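Local coordinates for protein type III restriction-modification enzyme EcoP15I Res subunit (Escherichia coli, PDB 4ZCF) that cleaves DNA 25-27 base pairs downstream of one of two inversely oriented 5'-CAGCAG-3' sites, acting together with the Mod subunit and using a helicase-type motor domain, at residues K70-A75 against E258-L263; N78-S83 against N262-L267; F105-F110 against K220-I225; S693-F698 against S790-Y795. All blocks are in the same frame, centred on the assembly; numbering follows the deposited sequence.

How the contacts relate
From the N terminus, contact 1 joins the loop after helix 50-64 to the loop ahead of strand 263-267. Contact 2 opens a few residues later, where strand 79-84 pairs with that same strand; the two contacts share N262 and L263, and K261 also meets D81. Within the long excursion both enclose lies contact 3, which sets strand 109-113 beside strand 222-226 in the same parallel sheet, about 17 Å from contact 2 between centres. Contact 4 follows in series, long after these loops have closed, and joins helices 688-701 and 782-798 well away from that sheet.

Contact 1. Residues K70-A75 against E258-L263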
loop_
_atom_site.group_PDB
_atom_site.type_symbol
_atom_site.label_atom_id
_atom_site.label_comp_id
_atom_site.label_asym_id
_atom_site.label_seq_id
_atom_site.Cartn_x
_atom_site.Cartn_y
_atom_site.Cartn_z
ATOM N N LYS C 70 35.771 -37.801 -7.016
ATOM C CA LYS C 70 36.223 -36.401 -6.960
ATOM C C LYS C 70 35.184 -35.416 -7.509
ATOM O O LYS C 70 35.127 -34.262 -7.068
ATOM C CB LYS C 70 37.531 -36.250 -7.723
ATOM N N ASP C 71 34.374 -35.882 -8.475
ATOM C CA ASP C 71 33.323 -35.124 -9.158
ATOM C C ASP C 71 32.014 -35.006 -8.358
ATOM O O ASP C 71 31.160 -34.186 -8.717
ATOM C CB ASP C 71 33.041 -35.757 -10.537
ATOM C CG ASP C 71 34.215 -35.757 -11.504
ATOM O OD1 ASP C 71 35.252 -35.123 -11.189
ATOM O OD2 ASP C 71 34.087 -36.369 -12.586
ATOM N N ASN C 72 31.855 -35.831 -7.289
ATOM C CA ASN C 72 30.657 -35.888 -6.446
ATOM C C ASN C 72 30.809 -35.221 -5.067
ATOM O O ASN C 72 29.801 -35.024 -4.386
ATOM C CB ASN C 72 30.177 -37.343 -6.293
ATOM C CG ASN C 72 29.588 -37.987 -7.534
ATOM O OD1 ASN C 72 29.473 -37.388 -8.616
ATOM N ND2 ASN C 72 29.192 -39.243 -7.398
ATOM N N HIS C 73 32.046 -34.881 -4.652
ATOM C CA HIS C 73 32.287 -34.253 -3.347
ATOM C C HIS C 73 33.333 -33.145 -3.395
ATOM O O HIS C 73 34.170 -33.132 -4.300
ATOM C CB HIS C 73 32.598 -35.311 -2.264
ATOM C CG HIS C 73 34.048 -35.682 -2.130
ATOM N ND1 HIS C 73 34.723 -36.363 -3.135
ATOM C CD2 HIS C 73 34.898 -35.477 -1.094
ATOM C CE1 HIS C 73 35.957 -36.531 -2.684
ATOM N NE2 HIS C 73 36.109 -36.015 -1.462
ATOM N N ASN C 74 33.268 -32.208 -2.419
ATOM C CA ASN C 74 34.162 -31.049 -2.256
ATOM C C ASN C 74 33.940 -30.384 -0.880
ATOM O O ASN C 74 32.934 -29.694 -0.675
ATOM C CB ASN C 74 33.948 -30.035 -3.397
ATOM C CG ASN C 74 34.918 -28.879 -3.455
ATOM O OD1 ASN C 74 35.588 -28.524 -2.479
ATOM N ND2 ASN C 74 34.979 -28.230 -4.611
ATOM N N ALA C 75 34.897 -30.578 0.055
ATOM C CA ALA C 75 34.864 -30.005 1.416
ATOM C C ALA C 75 35.175 -28.498 1.452
ATOM O O ALA C 75 34.985 -27.867 2.494
ATOM C CB ALA C 75 35.822 -30.760 2.333
ATOM N N GLU C 258 26.761 -28.835 -15.296
ATOM C CA GLU C 258 28.087 -28.360 -14.898
ATOM C C GLU C 258 28.643 -29.246 -13.787
ATOM O O GLU C 258 29.572 -28.862 -13.072
ATOM C CB GLU C 258 28.025 -26.884 -14.458
ATOM C CG GLU C 258 27.667 -25.918 -15.581
ATOM C CD GLU C 258 28.068 -24.479 -15.335
ATOM O OE1 GLU C 258 28.105 -24.068 -14.154
ATOM O OE2 GLU C 258 28.351 -23.763 -16.324
ATOM N N GLY C 259 28.077 -30.439 -13.675
ATOM C CA GLY C 259 28.457 -31.403 -12.656
ATOM C C GLY C 259 27.859 -31.111 -11.293
ATOM O O GLY C 259 26.836 -30.419 -11.175
ATOM N N TYR C 260 28.500 -31.669 -10.261
ATOM C CA TYR C 260 28.101 -31.564 -8.871
ATOM C C TYR C 260 29.139 -30.840 -8.055
ATOM O O TYR C 260 30.268 -30.627 -8.502
ATOM C CB TYR C 260 27.876 -32.971 -8.270
ATOM C CG TYR C 260 26.877 -33.834 -9.015
ATOM C CD1 TYR C 260 25.508 -33.594 -8.916
ATOM C CD2 TYR C 260 27.294 -34.936 -9.756
ATOM C CE1 TYR C 260 24.582 -34.390 -9.594
ATOM C CE2 TYR C 260 26.377 -35.746 -10.429
ATOM C CZ TYR C 260 25.021 -35.464 -10.355
ATOM O OH TYR C 260 24.107 -36.255 -11.017
ATOM N N LYS C 261 28.758 -30.486 -6.832
ATOM C CA LYS C 261 29.631 -29.875 -5.842
ATOM C C LYS C 261 29.718 -30.855 -4.677
ATOM O O LYS C 261 30.801 -31.371 -4.407
ATOM C CB LYS C 261 29.160 -28.467 -5.442
ATOM C CG LYS C 261 29.292 -27.442 -6.577
ATOM C CD LYS C 261 30.654 -26.757 -6.590
ATOM C CE LYS C 261 31.088 -26.357 -7.979
ATOM N NZ LYS C 261 32.157 -25.321 -7.945
ATOM N N ASN C 262 28.579 -31.205 -4.071
ATOM C CA ASN C 262 28.484 -32.199 -3.003
ATOM C C ASN C 262 27.185 -32.983 -3.204
ATOM O O ASN C 262 26.149 -32.603 -2.663
ATOM C CB ASN C 262 28.561 -31.542 -1.614
ATOM C CG ASN C 262 29.941 -31.032 -1.257
ATOM O OD1 ASN C 262 30.872 -31.805 -1.043
ATOM N ND2 ASN C 262 30.110 -29.725 -1.174
ATOM N N LEU C 263 27.223 -34.036 -4.048
ATOM C CA LEU C 263 26.034 -34.836 -4.326
ATOM C C LEU C 263 25.668 -35.672 -3.121
ATOM O O LEU C 263 26.429 -36.542 -2.688
ATOM C CB LEU C 263 26.135 -35.659 -5.617
ATOM C CG LEU C 263 24.910 -36.510 -5.965
ATOM C CD1 LEU C 263 23.675 -35.651 -6.199
ATOM C CD2 LEU C 263 25.177 -37.381 -7.171
#
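N262 and N74 form the polar centre of a loop-to-loop contact at the entrance to two neighbouring strands of the helicase-type domain: residues 70-75 lead into strand 79-84, and residues 258-263 into strand 263-267. A single carboxamide grips both backbone groups of one residue. N262 OD1 receives the N-H of N74 at 2.8 Å, with the donor above the plane of the side-chain carbonyl, while N262 ND2 reaches N74 O at 2.9 Å, and this acceptor lies in the plane of the amide. The side chain gets there because CG stands beside its own backbone N, anti to the carbonyl carbon (chi1 -72°). One step along, the backbone of L263 takes over, its N bonding to N72 O at 2.8 Å. Y260 flanks the pair, its CB 3.5 Å from D71 O. N72 runs alongside Y260, with amide and ring planes 85° apart and N72 OD1 3.5 Å from Y260 CD2; the other end of that amide, ND2, is bonded to A67 O. Were N262 an alanine, the N-H and C=O of N74 would probably lose these mates and the 70-75 loop would be freer to shift. Buried beside Y53 and I57 of helix 50-64, the N262 amide thus substitutes for a strand partner, extending backbone-like pairing beyond the end of the sheet.

Contact 2. Residues N78-S83 against N262-L267; sequences NIIDVS and NLVYRL
D81 and L263 pair in parallel where strand 79-84 meets strand 263-267, and the side chain of D81 shows how one carboxylate can serve a sheet and its flank together. Its CB rests 3.8 Å from N262 O, the same oxygen that takes the D81 N-H at 2.8 Å. CG turns beside the backbone N, anti to the carbonyl carbon (chi1 -62°). The two oxygens part company: OD2 accepts the N-H of K261 and OD1 forms a salt bridge with R251 of strand 248-253. N262 also hands ND2 to I79 O at 3.0 Å. Between D81 and V82 the register slips by one residue, a beta bulge around V264. V264 N still bonds to D81 O at 3.0 Å, and V264 CB packs 4.0 Å from I80 CG2. Beyond the bulge V82 CG1 meets the edge of the Y265 ring, and S83 N to Y265 O at 2.9 Å and L267 N to S83 O at 2.8 Å resume the pairing. Such pairing of an outermost strand with the one that runs on toward the P-loop, where G89, K90 and T91 line the AMP pocket, belongs to the parallel sheet of a RecA-like helicase domain.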
loop_
_atom_site.group_PDB
_atom_site.type_symbol
_atom_site.label_atom_id
_atom_site.label_comp_id
_atom_site.label_asym_id
_atom_site.label_seq_id
_atom_site.Cartn_x
_atom_site.Cartn_y
_atom_site.Cartn_z
ATOM N N ASN C 78 30.357 -24.823 0.011
ATOM C CA ASN C 78 29.145 -24.867 0.849
ATOM C C ASN C 78 27.894 -25.233 0.041
ATOM O O ASN C 78 26.776 -25.121 0.538
ATOM C CB ASN C 78 28.962 -23.561 1.668
ATOM C CG ASN C 78 28.873 -22.266 0.875
ATOM O OD1 ASN C 78 28.988 -22.212 -0.356
ATOM N ND2 ASN C 78 28.679 -21.174 1.587
ATOM N N ILE C 79 28.103 -25.713 -1.189
ATOM C CA ILE C 79 27.054 -26.131 -2.094
ATOM C C ILE C 79 26.732 -27.612 -1.926
ATOM O O ILE C 79 27.582 -28.467 -2.160
ATOM C CB ILE C 79 27.378 -25.724 -3.551
ATOM C CG1 ILE C 79 27.530 -24.180 -3.660
ATOM C CG2 ILE C 79 26.329 -26.266 -4.534
ATOM C CD1 ILE C 79 28.278 -23.700 -4.870
ATOM N N ILE C 80 25.494 -27.903 -1.513
ATOM C CA ILE C 80 24.964 -29.257 -1.344
ATOM C C ILE C 80 24.001 -29.540 -2.524
ATOM O O ILE C 80 23.189 -28.672 -2.876
ATOM C CB ILE C 80 24.292 -29.391 0.052
ATOM C CG1 ILE C 80 25.287 -29.014 1.175
ATOM C CG2 ILE C 80 23.699 -30.787 0.270
ATOM C CD1 ILE C 80 24.671 -28.547 2.463
ATOM N N ASP C 81 24.118 -30.730 -3.157
ATOM C CA ASP C 81 23.269 -31.080 -4.297
ATOM C C ASP C 81 22.306 -32.220 -4.067
ATOM O O ASP C 81 22.666 -33.240 -3.481
ATOM C CB ASP C 81 24.096 -31.330 -5.557
ATOM C CG ASP C 81 24.873 -30.115 -5.998
ATOM O OD1 ASP C 81 24.358 -28.990 -5.830
ATOM O OD2 ASP C 81 25.984 -30.288 -6.535
ATOM N N VAL C 82 21.073 -32.033 -4.561
ATOM C CA VAL C 82 19.974 -32.991 -4.515
ATOM C C VAL C 82 19.484 -33.145 -5.953
ATOM O O VAL C 82 19.214 -32.144 -6.626
ATOM C CB VAL C 82 18.835 -32.547 -3.549
ATOM C CG1 VAL C 82 17.650 -33.499 -3.605
ATOM C CG2 VAL C 82 19.332 -32.413 -2.118
ATOM N N SER C 83 19.418 -34.391 -6.431
ATOM C CA SER C 83 18.964 -34.701 -7.775
ATOM C C SER C 83 17.689 -35.539 -7.723
ATOM O O SER C 83 17.672 -36.653 -7.195
ATOM C CB SER C 83 20.060 -35.374 -8.596
ATOM O OG SER C 83 19.604 -35.590 -9.920
ATOM N N ASN C 262 28.579 -31.205 -4.071
ATOM C CA ASN C 262 28.484 -32.199 -3.003
ATOM C C ASN C 262 27.185 -32.983 -3.204
ATOM O O ASN C 262 26.149 -32.603 -2.663
ATOM C CB ASN C 262 28.561 -31.542 -1.614
ATOM C CG ASN C 262 29.941 -31.032 -1.257
ATOM O OD1 ASN C 262 30.872 -31.805 -1.043
ATOM N ND2 ASN C 262 30.110 -29.725 -1.174
ATOM N N LEU C 263 27.223 -34.036 -4.048
ATOM C CA LEU C 263 26.034 -34.836 -4.326
ATOM C C LEU C 263 25.668 -35.672 -3.121
ATOM O O LEU C 263 26.429 -36.542 -2.688
ATOM C CB LEU C 263 26.135 -35.659 -5.617
ATOM C CG LEU C 263 24.910 -36.510 -5.965
ATOM C CD1 LEU C 263 23.675 -35.651 -6.199
ATOM C CD2 LEU C 263 25.177 -37.381 -7.171
ATOM N N VAL C 264 24.504 -35.356 -2.557
ATOM C CA VAL C 264 23.992 -35.933 -1.330
ATOM C C VAL C 264 22.826 -36.912 -1.560
ATOM O O VAL C 264 22.674 -37.876 -0.804
ATOM C CB VAL C 264 23.718 -34.755 -0.360
ATOM C CG1 VAL C 264 22.244 -34.543 -0.043
ATOM C CG2 VAL C 264 24.563 -34.857 0.886
ATOM N N TYR C 265 22.042 -36.701 -2.633
ATOM C CA TYR C 265 20.900 -37.541 -2.955
ATOM C C TYR C 265 20.660 -37.580 -4.467
ATOM O O TYR C 265 20.764 -36.558 -5.120
ATOM C CB TYR C 265 19.652 -37.055 -2.172
ATOM C CG TYR C 265 18.401 -37.874 -2.411
ATOM C CD1 TYR C 265 18.252 -39.137 -1.849
ATOM C CD2 TYR C 265 17.374 -37.395 -3.221
ATOM C CE1 TYR C 265 17.138 -39.926 -2.131
ATOM C CE2 TYR C 265 16.245 -38.166 -3.490
ATOM C CZ TYR C 265 16.124 -39.425 -2.929
ATOM O OH TYR C 265 15.008 -40.185 -3.172
ATOM N N ARG C 266 20.341 -38.765 -5.016
ATOM C CA ARG C 266 20.045 -38.976 -6.432
ATOM C C ARG C 266 18.885 -39.960 -6.683
ATOM O O ARG C 266 18.999 -41.169 -6.442
ATOM C CB ARG C 266 21.304 -39.368 -7.219
ATOM C CG ARG C 266 21.133 -39.332 -8.736
ATOM C CD ARG C 266 22.356 -38.766 -9.422
ATOM N NE ARG C 266 23.529 -39.630 -9.278
ATOM C CZ ARG C 266 23.939 -40.502 -10.195
ATOM N NH1 ARG C 266 23.277 -40.636 -11.339
ATOM N NH2 ARG C 266 25.018 -41.242 -9.976
ATOM N N LEU C 267 17.771 -39.411 -7.167
ATOM C CA LEU C 267 16.576 -40.128 -7.575
ATOM C C LEU C 267 16.445 -39.768 -9.030
ATOM O O LEU C 267 16.028 -38.656 -9.356
ATOM C CB LEU C 267 15.344 -39.650 -6.782
ATOM C CG LEU C 267 13.993 -40.252 -7.185
ATOM C CD1 LEU C 267 13.889 -41.729 -6.785
ATOM C CD2 LEU C 267 12.875 -39.476 -6.581
#

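Contact 3. Residues F105-F110 against K220-I225; sequences FGINKF and KPFIII
F110 and F222 pair as parallel neighbours in the central sheet of the P-loop NTPase fold, where strand 109-113 runs beside strand 222-226, the latter ending at D226, which binds AMP. The well-packed part is apolar, on the face carrying these two phenylalanines. They point the same way side by side, but it is the F222 CB, not its ring, that F110 meets, at 3.6 Å from F110 CD2. The F222 ring instead extends to I107, in the turn that follows helix 90-105. The two side chains cross at about a right angle: I107 CG2 comes 3.8 Å from F222 CD1, and I107 CG1 stands over the rim of one ring face. L101 of helix 90-105 also packs on the F222 side chain. The looser side is the start of the strands, around K109 and P221. There K109 O stays 4.1 Å from P221 CA and is bonded to N43 ND2, while K109 NZ goes to the carbonyls of L41, F170 and A173. Strand pairing proper continues with I111, which shares a backbone bond with F222. At F110 itself the link is a CA-H...O contact, with F222 O 3.3 Å from F110 CA.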
loop_
_atom_site.group_PDB
_atom_site.type_symbol
_atom_site.label_atom_id
_atom_site.label_comp_id
_atom_site.label_asym_id
_atom_site.label_seq_id
_atom_site.Cartn_x
_atom_site.Cartn_y
_atom_site.Cartn_z
ATOM N N PHE C 105 18.128 -26.450 14.131
ATOM C CA PHE C 105 19.067 -25.345 14.349
ATOM C C PHE C 105 18.522 -23.942 14.547
ATOM O O PHE C 105 19.294 -23.036 14.882
ATOM C CB PHE C 105 20.132 -25.348 13.237
ATOM C CG PHE C 105 20.661 -26.724 12.919
ATOM C CD1 PHE C 105 21.457 -27.411 13.834
ATOM C CD2 PHE C 105 20.342 -27.349 11.717
ATOM C CE1 PHE C 105 21.939 -28.692 13.541
ATOM C CE2 PHE C 105 20.832 -28.627 11.422
ATOM C CZ PHE C 105 21.623 -29.287 12.337
ATOM N N GLY C 106 17.233 -23.752 14.306
ATOM C CA GLY C 106 16.617 -22.436 14.442
ATOM C C GLY C 106 16.988 -21.462 13.341
ATOM O O GLY C 106 17.085 -20.255 13.580
ATOM N N ILE C 107 17.205 -21.983 12.125
ATOM C CA ILE C 107 17.442 -21.173 10.938
ATOM C C ILE C 107 16.007 -20.734 10.551
ATOM O O ILE C 107 15.126 -21.585 10.408
ATOM C CB ILE C 107 18.183 -21.962 9.810
ATOM C CG1 ILE C 107 19.489 -22.648 10.309
ATOM C CG2 ILE C 107 18.423 -21.093 8.559
ATOM C CD1 ILE C 107 20.703 -21.717 10.661
ATOM N N ASN C 108 15.753 -19.414 10.505
ATOM C CA ASN C 108 14.401 -18.917 10.240
ATOM C C ASN C 108 14.261 -18.009 9.007
ATOM O O ASN C 108 13.168 -17.501 8.739
ATOM C CB ASN C 108 13.815 -18.263 11.511
ATOM C CG ASN C 108 14.478 -16.975 11.919
ATOM O OD1 ASN C 108 15.705 -16.890 12.065
ATOM N ND2 ASN C 108 13.666 -15.951 12.165
ATOM N N LYS C 109 15.367 -17.796 8.279
ATOM C CA LYS C 109 15.408 -16.944 7.099
ATOM C C LYS C 109 16.105 -17.638 5.937
ATOM O O LYS C 109 17.269 -18.029 6.038
ATOM C CB LYS C 109 15.986 -15.558 7.433
ATOM C CG LYS C 109 14.942 -14.673 8.108
ATOM C CD LYS C 109 15.350 -13.244 8.257
ATOM C CE LYS C 109 14.387 -12.576 9.206
ATOM N NZ LYS C 109 14.740 -11.138 9.425
ATOM N N PHE C 110 15.341 -17.863 4.855
ATOM C CA PHE C 110 15.773 -18.592 3.662
ATOM C C PHE C 110 15.404 -17.828 2.389
ATOM O O PHE C 110 14.336 -17.219 2.320
ATOM C CB PHE C 110 15.095 -19.988 3.618
ATOM C CG PHE C 110 15.200 -20.832 4.870
ATOM C CD1 PHE C 110 14.301 -20.665 5.920
ATOM C CD2 PHE C 110 16.152 -21.833 4.975
ATOM C CE1 PHE C 110 14.413 -21.432 7.091
ATOM C CE2 PHE C 110 16.251 -22.614 6.136
ATOM C CZ PHE C 110 15.380 -22.410 7.184
ATOM N N LYS C 220 22.482 -13.512 6.931
ATOM C CA LYS C 220 23.213 -14.784 6.927
ATOM C C LYS C 220 22.260 -15.852 6.391
ATOM O O LYS C 220 21.744 -16.658 7.158
ATOM C CB LYS C 220 23.797 -15.123 8.321
ATOM C CG LYS C 220 24.859 -14.149 8.824
ATOM C CD LYS C 220 25.066 -14.328 10.329
ATOM C CE LYS C 220 25.573 -13.081 11.022
ATOM N NZ LYS C 220 24.996 -12.933 12.389
ATOM N N PRO C 221 21.919 -15.822 5.084
ATOM C CA PRO C 221 20.875 -16.741 4.598
ATOM C C PRO C 221 21.281 -18.142 4.152
ATOM O O PRO C 221 22.443 -18.397 3.830
ATOM C CB PRO C 221 20.245 -15.953 3.445
ATOM C CG PRO C 221 21.354 -15.104 2.924
ATOM C CD PRO C 221 22.368 -14.905 4.014
ATOM N N PHE C 222 20.274 -19.029 4.079
ATOM C CA PHE C 222 20.357 -20.386 3.541
ATOM C C PHE C 222 19.613 -20.308 2.199
ATOM O O PHE C 222 18.427 -19.964 2.171
ATOM C CB PHE C 222 19.705 -21.414 4.504
ATOM C CG PHE C 222 20.680 -22.143 5.403
ATOM C CD1 PHE C 222 21.441 -21.454 6.338
ATOM C CD2 PHE C 222 20.850 -23.517 5.301
ATOM C CE1 PHE C 222 22.340 -22.131 7.163
ATOM C CE2 PHE C 222 21.751 -24.190 6.128
ATOM C CZ PHE C 222 22.497 -23.492 7.045
ATOM N N ILE C 223 20.329 -20.542 1.086
ATOM C CA ILE C 223 19.766 -20.410 -0.261
ATOM C C ILE C 223 19.476 -21.719 -0.951
ATOM O O ILE C 223 20.364 -22.550 -1.049
ATOM C CB ILE C 223 20.604 -19.469 -1.173
ATOM C CG1 ILE C 223 20.852 -18.096 -0.517
ATOM C CG2 ILE C 223 19.962 -19.340 -2.559
ATOM C CD1 ILE C 223 21.665 -17.155 -1.340
ATOM N N ILE C 224 18.247 -21.845 -1.503
ATOM C CA ILE C 224 17.739 -22.961 -2.289
ATOM C C ILE C 224 17.763 -22.560 -3.772
ATOM O O ILE C 224 17.260 -21.492 -4.123
ATOM C CB ILE C 224 16.284 -23.330 -1.853
ATOM C CG1 ILE C 224 16.132 -23.572 -0.319
ATOM C CG2 ILE C 224 15.652 -24.444 -2.719
ATOM C CD1 ILE C 224 16.796 -24.810 0.283
ATOM N N ILE C 225 18.303 -23.428 -4.641
ATOM C CA ILE C 225 18.299 -23.211 -6.081
ATOM C C ILE C 225 17.458 -24.272 -6.784
ATOM O O ILE C 225 17.769 -25.466 -6.706
ATOM C CB ILE C 225 19.704 -22.962 -6.698
ATOM C CG1 ILE C 225 20.092 -21.486 -6.503
ATOM C CG2 ILE C 225 19.735 -23.287 -8.210
ATOM C CD1 ILE C 225 21.077 -21.265 -5.589
#

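Contact 4. Residues S693-F698 against S790-Y795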
loop_
_atom_site.group_PDB
_atom_site.type_symbol
_atom_site.label_atom_id
_atom_site.label_comp_id
_atom_site.label_asym_id
_atom_site.label_seq_id
_atom_site.Cartn_x
_atom_site.Cartn_y
_atom_site.Cartn_z
ATOM N N SER C 693 4.371 -48.645 33.225
ATOM C CA SER C 693 5.357 -49.667 33.574
ATOM C C SER C 693 5.941 -50.391 32.357
ATOM O O SER C 693 7.096 -50.802 32.404
ATOM C CB SER C 693 4.778 -50.655 34.584
ATOM O OG SER C 693 3.704 -51.404 34.042
ATOM N N ILE C 694 5.159 -50.527 31.267
ATOM C CA ILE C 694 5.596 -51.179 30.023
ATOM C C ILE C 694 6.601 -50.279 29.278
ATOM O O ILE C 694 7.638 -50.767 28.812
ATOM C CB ILE C 694 4.377 -51.620 29.166
ATOM C CG1 ILE C 694 3.508 -52.641 29.941
ATOM C CG2 ILE C 694 4.809 -52.177 27.797
ATOM C CD1 ILE C 694 2.011 -52.675 29.571
ATOM N N PHE C 695 6.310 -48.960 29.210
ATOM C CA PHE C 695 7.202 -47.979 28.576
ATOM C C PHE C 695 8.486 -47.730 29.429
ATOM O O PHE C 695 9.543 -47.413 28.871
ATOM C CB PHE C 695 6.452 -46.665 28.226
ATOM C CG PHE C 695 7.318 -45.628 27.547
ATOM C CD1 PHE C 695 7.714 -45.784 26.223
ATOM C CD2 PHE C 695 7.791 -44.526 28.250
ATOM C CE1 PHE C 695 8.569 -44.856 25.616
ATOM C CE2 PHE C 695 8.648 -43.601 27.644
ATOM C CZ PHE C 695 9.032 -43.772 26.331
ATOM N N LYS C 696 8.383 -47.896 30.769
ATOM C CA LYS C 696 9.488 -47.749 31.730
ATOM C C LYS C 696 10.517 -48.883 31.538
ATOM O O LYS C 696 11.718 -48.614 31.521
ATOM C CB LYS C 696 8.948 -47.728 33.179
ATOM C CG LYS C 696 10.018 -47.562 34.268
ATOM C CD LYS C 696 9.623 -46.565 35.362
ATOM C CE LYS C 696 8.685 -47.118 36.410
ATOM N NZ LYS C 696 8.305 -46.079 37.406
ATOM N N SER C 697 10.035 -50.138 31.381
ATOM C CA SER C 697 10.856 -51.335 31.164
ATOM C C SER C 697 11.713 -51.179 29.909
ATOM O O SER C 697 12.928 -51.388 29.982
ATOM C CB SER C 697 9.975 -52.578 31.068
ATOM O OG SER C 697 9.284 -52.790 32.288
ATOM N N PHE C 698 11.084 -50.764 28.778
ATOM C CA PHE C 698 11.749 -50.507 27.500
ATOM C C PHE C 698 12.799 -49.385 27.665
ATOM O O PHE C 698 13.894 -49.472 27.101
ATOM C CB PHE C 698 10.715 -50.134 26.407
ATOM C CG PHE C 698 11.204 -49.111 25.405
ATOM C CD1 PHE C 698 12.048 -49.481 24.361
ATOM C CD2 PHE C 698 10.867 -47.766 25.537
ATOM C CE1 PHE C 698 12.558 -48.523 23.482
ATOM C CE2 PHE C 698 11.360 -46.812 24.639
ATOM C CZ PHE C 698 12.187 -47.199 23.609
ATOM N N SER C 790 11.691 -45.988 16.946
ATOM C CA SER C 790 12.224 -47.192 16.305
ATOM C C SER C 790 12.377 -48.329 17.316
ATOM O O SER C 790 12.009 -49.467 17.008
ATOM C CB SER C 790 13.571 -46.878 15.660
ATOM N N GLY C 791 12.875 -47.989 18.512
ATOM C CA GLY C 791 13.097 -48.912 19.616
ATOM C C GLY C 791 11.830 -49.435 20.252
ATOM O O GLY C 791 11.675 -50.653 20.373
ATOM N N PHE C 792 10.917 -48.528 20.683
ATOM C CA PHE C 792 9.653 -48.918 21.330
ATOM C C PHE C 792 8.759 -49.757 20.422
ATOM O O PHE C 792 8.108 -50.678 20.917
ATOM C CB PHE C 792 8.903 -47.714 21.926
ATOM C CG PHE C 792 7.691 -48.033 22.780
ATOM C CD1 PHE C 792 7.825 -48.733 23.977
ATOM C CD2 PHE C 792 6.428 -47.581 22.418
ATOM C CE1 PHE C 792 6.711 -48.993 24.785
ATOM C CE2 PHE C 792 5.313 -47.843 23.227
ATOM C CZ PHE C 792 5.463 -48.547 24.404
ATOM N N SER C 793 8.779 -49.481 19.098
ATOM C CA SER C 793 8.028 -50.230 18.084
ATOM C C SER C 793 8.486 -51.696 18.053
ATOM O O SER C 793 7.635 -52.596 18.059
ATOM C CB SER C 793 8.207 -49.599 16.705
ATOM O OG SER C 793 6.964 -49.217 16.139
ATOM N N LYS C 794 9.830 -51.930 18.047
ATOM C CA LYS C 794 10.446 -53.265 18.051
ATOM C C LYS C 794 10.100 -54.014 19.344
ATOM O O LYS C 794 9.655 -55.164 19.286
ATOM C CB LYS C 794 11.956 -53.154 17.892
ATOM N N TYR C 795 10.249 -53.333 20.501
ATOM C CA TYR C 795 9.954 -53.868 21.827
ATOM C C TYR C 795 8.519 -54.362 21.885
ATOM O O TYR C 795 8.289 -55.473 22.356
ATOM C CB TYR C 795 10.212 -52.799 22.907
ATOM C CG TYR C 795 10.077 -53.307 24.327
ATOM C CD1 TYR C 795 8.828 -53.412 24.937
ATOM C CD2 TYR C 795 11.198 -53.637 25.080
ATOM C CE1 TYR C 795 8.697 -53.869 26.246
ATOM C CE2 TYR C 795 11.081 -54.084 26.396
ATOM C CZ TYR C 795 9.827 -54.199 26.974
ATOM O OH TYR C 795 9.698 -54.633 28.270
#
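F695 and F698 of helix 688-701 interlock with F792 and Y795 of helix 782-798 in an aromatic cluster. At one end F695 turns its edge to a face of F792, a T-shaped pair with centroids 5.2 Å apart and planes at 79°; the touching atom, F695 CD1, lies 3.7 Å from F792 CE1. F792 CB stands over a face of the F698 ring, 3.8 Å from the centroid, a CH-pi contact, and F792 CD1 comes 3.6 Å from F698 CD2. The segments cross at 114° with their axes 10.7 Å apart, and L763 and V766 of helix 760-769 pack on F695, so the cluster belongs to a helical part of the chain far from the bound DNA. In Y795, CG anti to the backbone N (chi1 -174°) carries the ring across to helix 688-701, where one face meets F698 CB; that methylene sits over the ring centre, 3.8 Å from the centroid. The F698 ring also turns an edge to Y795 in an offset edge-to-face pair. With an alanine at F698, CB would still lie over Y795, as a methyl group, but the missing ring would probably open a gap between F792 and Y795 and strip F792 CB of its aromatic face. Farther out, Y795 OH lies 3.5 Å from S697 CB, while S697 OG turns back to bond S693 O. M621 of another chain packs on F792.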